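PDB 5EVI: beta-Lactamase/D-Alanine Carboxypeptidase, which probably hydrolyses beta-lactam antibiotics to substituted beta-amino acids, as a class C serine beta-lactamase that confers antibiotic resistance. Local coordinates for residues D[87-96]-D[105-113]. Residues are numbered along the deposited sequence; the frame is centred on the assembly and turned at random.
Sequences LSLTQSIDTY and LGKIPVFHL
In the helical region of this serine beta-lactamase fold, the loop that follows helix 70-83 lies against the chain entering helix 112-115, and S92 and P109 form a single antiparallel beta bridge. I93 N donates a hydrogen bond to I108 O and V110 N to Q91 O (3.1 Å), one on each flank of the bridge. S92 and P109 are thus the non-hydrogen-bonded pair, and proline's missing N-H costs nothing. Further along, F111 N donates a bent hydrogen bond (138°) to L89 O, which lies at the edge of the F111 ring, and D94 N meets a lone pair of G106 O in the carbonyl plane (2.9 Å). The missing side chain of G106 leaves room for that of D94, while S92 OG donates to D94 OD1 from above the carboxylate plane (2.7 Å).

Branched aliphatic residues fill the inner side. With CG1 anti to its carbonyl carbon (chi1 -73°), I93 sends CD1 onto L113 CD1 (3.8 Å) and against L105 CD1. The two methyls of V110 divide the work: CG1 meets L89 CD2 at 3.7 Å, and CG2 lies near I93 CA and at the edge of the Y96 ring. The whole is an irregular loop pair, bridged once, with a type I turn leading into each partner, and packed on helices 70-83 and 156-169 within the alpha-helical part of the class C beta-lactamase fold.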
loop_
_atom_site.group_PDB
_atom_site.type_symbol
_atom_site.label_atom_id
_atom_site.label_comp_id
_atom_site.label_asym_id
_atom_site.label_seq_id
_atom_site.Cartn_x
_atom_site.Cartn_y
_atom_site.Cartn_z
ATOM N N LEU D 87 8.190 -15.312 12.238
ATOM C CA LEU D 87 6.813 -14.853 12.439
ATOM C C LEU D 87 5.805 -15.732 11.680
ATOM O O LEU D 87 5.507 -15.478 10.515
ATOM C CB LEU D 87 6.706 -13.379 11.993
ATOM C CG LEU D 87 5.663 -12.427 12.598
ATOM C CD1 LEU D 87 5.416 -11.273 11.632
ATOM C CD2 LEU D 87 4.348 -13.099 12.954
ATOM N N SER D 88 5.277 -16.762 12.341
ATOM C CA SER D 88 4.196 -17.573 11.762
ATOM C C SER D 88 2.877 -16.804 11.908
ATOM O O SER D 88 2.344 -16.676 13.015
ATOM C CB SER D 88 4.104 -18.953 12.430
ATOM O OG SER D 88 3.224 -19.809 11.718
ATOM N N LEU D 89 2.368 -16.287 10.788
ATOM C CA LEU D 89 1.164 -15.443 10.780
ATOM C C LEU D 89 -0.111 -16.147 11.275
ATOM O O LEU D 89 -1.032 -15.480 11.751
ATOM C CB LEU D 89 0.925 -14.847 9.379
ATOM C CG LEU D 89 1.966 -13.849 8.846
ATOM C CD1 LEU D 89 1.733 -13.548 7.372
ATOM C CD2 LEU D 89 1.961 -12.555 9.644
ATOM N N THR D 90 -0.160 -17.478 11.174
ATOM C CA THR D 90 -1.298 -18.259 11.682
ATOM C C THR D 90 -1.341 -18.381 13.217
ATOM O O THR D 90 -2.395 -18.689 13.767
ATOM C CB THR D 90 -1.349 -19.673 11.061
ATOM O OG1 THR D 90 -0.138 -20.379 11.349
ATOM C CG2 THR D 90 -1.537 -19.582 9.563
ATOM N N GLN D 91 -0.216 -18.153 13.898
ATOM C CA GLN D 91 -0.192 -18.126 15.367
ATOM C C GLN D 91 -0.864 -16.861 15.889
ATOM O O GLN D 91 -0.913 -15.841 15.198
ATOM C CB GLN D 91 1.239 -18.199 15.911
ATOM C CG GLN D 91 1.986 -19.484 15.595
ATOM C CD GLN D 91 1.450 -20.665 16.375
ATOM O OE1 GLN D 91 0.765 -21.522 15.822
ATOM N NE2 GLN D 91 1.744 -20.705 17.672
ATOM N N SER D 92 -1.372 -16.925 17.114
ATOM C CA SER D 92 -2.113 -15.802 17.691
ATOM C C SER D 92 -1.191 -14.618 18.010
ATOM O O SER D 92 0.005 -14.798 18.208
ATOM C CB SER D 92 -2.909 -16.252 18.928
ATOM O OG SER D 92 -2.057 -16.642 19.983
ATOM N N ILE D 93 -1.763 -13.414 18.037
ATOM C CA ILE D 93 -1.017 -12.164 18.292
ATOM C C ILE D 93 -0.196 -12.218 19.591
ATOM O O ILE D 93 0.936 -11.718 19.632
ATOM C CB ILE D 93 -1.967 -10.937 18.278
ATOM C CG1 ILE D 93 -2.397 -10.636 16.831
ATOM C CG2 ILE D 93 -1.321 -9.690 18.898
ATOM C CD1 ILE D 93 -3.699 -9.875 16.695
ATOM N N ASP D 94 -0.766 -12.842 20.624
ATOM C CA ASP D 94 -0.074 -13.043 21.907
ATOM C C ASP D 94 1.198 -13.891 21.843
ATOM O O ASP D 94 2.058 -13.770 22.717
ATOM C CB ASP D 94 -1.036 -13.573 22.991
ATOM C CG ASP D 94 -1.574 -14.973 22.705
ATOM O OD1 ASP D 94 -0.818 -15.859 22.260
ATOM O OD2 ASP D 94 -2.780 -15.190 22.965
ATOM N N THR D 95 1.322 -14.742 20.822
ATOM C CA THR D 95 2.572 -15.470 20.551
ATOM C C THR D 95 3.769 -14.550 20.259
ATOM O O THR D 95 4.917 -14.945 20.492
ATOM C CB THR D 95 2.416 -16.454 19.365
ATOM O OG1 THR D 95 1.267 -17.278 19.574
ATOM C CG2 THR D 95 3.659 -17.346 19.189
ATOM N N TYR D 96 3.503 -13.353 19.725
ATOM C CA TYR D 96 4.556 -12.376 19.402
ATOM C C TYR D 96 4.435 -11.017 20.094
ATOM O O TYR D 96 5.355 -10.206 19.981
ATOM C CB TYR D 96 4.615 -12.152 17.891
ATOM C CG TYR D 96 4.538 -13.419 17.100
ATOM C CD1 TYR D 96 5.656 -14.233 16.944
ATOM C CD2 TYR D 96 3.337 -13.822 16.524
ATOM C CE1 TYR D 96 5.580 -15.412 16.222
ATOM C CE2 TYR D 96 3.251 -14.995 15.801
ATOM C CZ TYR D 96 4.373 -15.785 15.655
ATOM O OH TYR D 96 4.280 -16.941 14.938
ATOM N N LEU D 105 -7.963 -9.568 21.809
ATOM C CA LEU D 105 -7.087 -9.388 20.638
ATOM C C LEU D 105 -5.933 -10.392 20.617
ATOM O O LEU D 105 -5.509 -10.824 19.545
ATOM C CB LEU D 105 -6.526 -7.958 20.588
ATOM C CG LEU D 105 -5.776 -7.524 19.322
ATOM C CD1 LEU D 105 -6.686 -7.528 18.103
ATOM C CD2 LEU D 105 -5.172 -6.145 19.526
ATOM N N GLY D 106 -5.438 -10.747 21.803
ATOM C CA GLY D 106 -4.349 -11.702 21.970
ATOM C C GLY D 106 -4.513 -13.046 21.284
ATOM O O GLY D 106 -3.571 -13.521 20.648
ATOM N N LYS D 107 -5.700 -13.652 21.408
ATOM C CA LYS D 107 -5.951 -15.013 20.878
ATOM C C LYS D 107 -6.349 -15.096 19.383
ATOM O O LYS D 107 -6.565 -16.198 18.868
ATOM C CB LYS D 107 -6.975 -15.774 21.754
ATOM C CG LYS D 107 -8.436 -15.342 21.644
ATOM C CD LYS D 107 -9.362 -16.325 22.363
ATOM C CE LYS D 107 -10.822 -16.128 21.977
ATOM N NZ LYS D 107 -11.728 -17.168 22.553
ATOM N N ILE D 108 -6.449 -13.951 18.702
ATOM C CA ILE D 108 -6.783 -13.901 17.270
ATOM C C ILE D 108 -5.501 -14.106 16.457
ATOM O O ILE D 108 -4.471 -13.520 16.802
ATOM C CB ILE D 108 -7.415 -12.537 16.881
ATOM C CG1 ILE D 108 -8.703 -12.299 17.676
ATOM C CG2 ILE D 108 -7.718 -12.468 15.383
ATOM C CD1 ILE D 108 -9.144 -10.853 17.715
ATOM N N PRO D 109 -5.555 -14.923 15.374
ATOM C CA PRO D 109 -4.363 -15.071 14.511
ATOM C C PRO D 109 -3.830 -13.739 13.931
ATOM O O PRO D 109 -4.608 -12.822 13.667
ATOM C CB PRO D 109 -4.850 -16.009 13.398
ATOM C CG PRO D 109 -5.953 -16.812 14.025
ATOM C CD PRO D 109 -6.621 -15.881 15.002
ATOM N N VAL D 110 -2.511 -13.664 13.731
ATOM C CA VAL D 110 -1.825 -12.423 13.313
ATOM C C VAL D 110 -2.238 -11.965 11.907
ATOM O O VAL D 110 -2.325 -10.754 11.660
ATOM C CB VAL D 110 -0.281 -12.576 13.395
ATOM C CG1 VAL D 110 0.468 -11.376 12.802
ATOM C CG2 VAL D 110 0.174 -12.786 14.836
ATOM N N PHE D 111 -2.500 -12.913 11.004
ATOM C CA PHE D 111 -2.775 -12.579 9.594
ATOM C C PHE D 111 -3.948 -11.621 9.425
ATOM O O PHE D 111 -3.926 -10.761 8.548
ATOM C CB PHE D 111 -2.955 -13.834 8.726
ATOM C CG PHE D 111 -4.258 -14.571 8.919
ATOM C CD1 PHE D 111 -5.375 -14.262 8.143
ATOM C CD2 PHE D 111 -4.349 -15.627 9.822
ATOM C CE1 PHE D 111 -6.564 -14.963 8.293
ATOM C CE2 PHE D 111 -5.546 -16.337 9.973
ATOM C CZ PHE D 111 -6.646 -16.001 9.207
ATOM N N HIS D 112 -4.951 -11.754 10.293
ATOM C CA HIS D 112 -6.115 -10.861 10.292
ATOM C C HIS D 112 -5.806 -9.355 10.364
ATOM O O HIS D 112 -6.684 -8.540 10.054
ATOM C CB HIS D 112 -7.027 -11.179 11.478
ATOM C CG HIS D 112 -7.760 -12.471 11.348
ATOM N ND1 HIS D 112 -8.762 -12.673 10.425
ATOM C CD2 HIS D 112 -7.629 -13.631 12.027
ATOM C CE1 HIS D 112 -9.234 -13.902 10.557
ATOM N NE2 HIS D 112 -8.549 -14.508 11.507
ATOM N N LEU D 113 -4.616 -8.994 10.840
ATOM C CA LEU D 113 -4.207 -7.590 10.935
ATOM C C LEU D 113 -3.770 -7.009 9.596
ATOM O O LEU D 113 -3.721 -5.795 9.454
ATOM C CB LEU D 113 -3.031 -7.441 11.898
ATOM C CG LEU D 113 -3.189 -7.862 13.365
ATOM C CD1 LEU D 113 -1.820 -7.974 14.003
ATOM C CD2 LEU D 113 -4.044 -6.863 14.125
#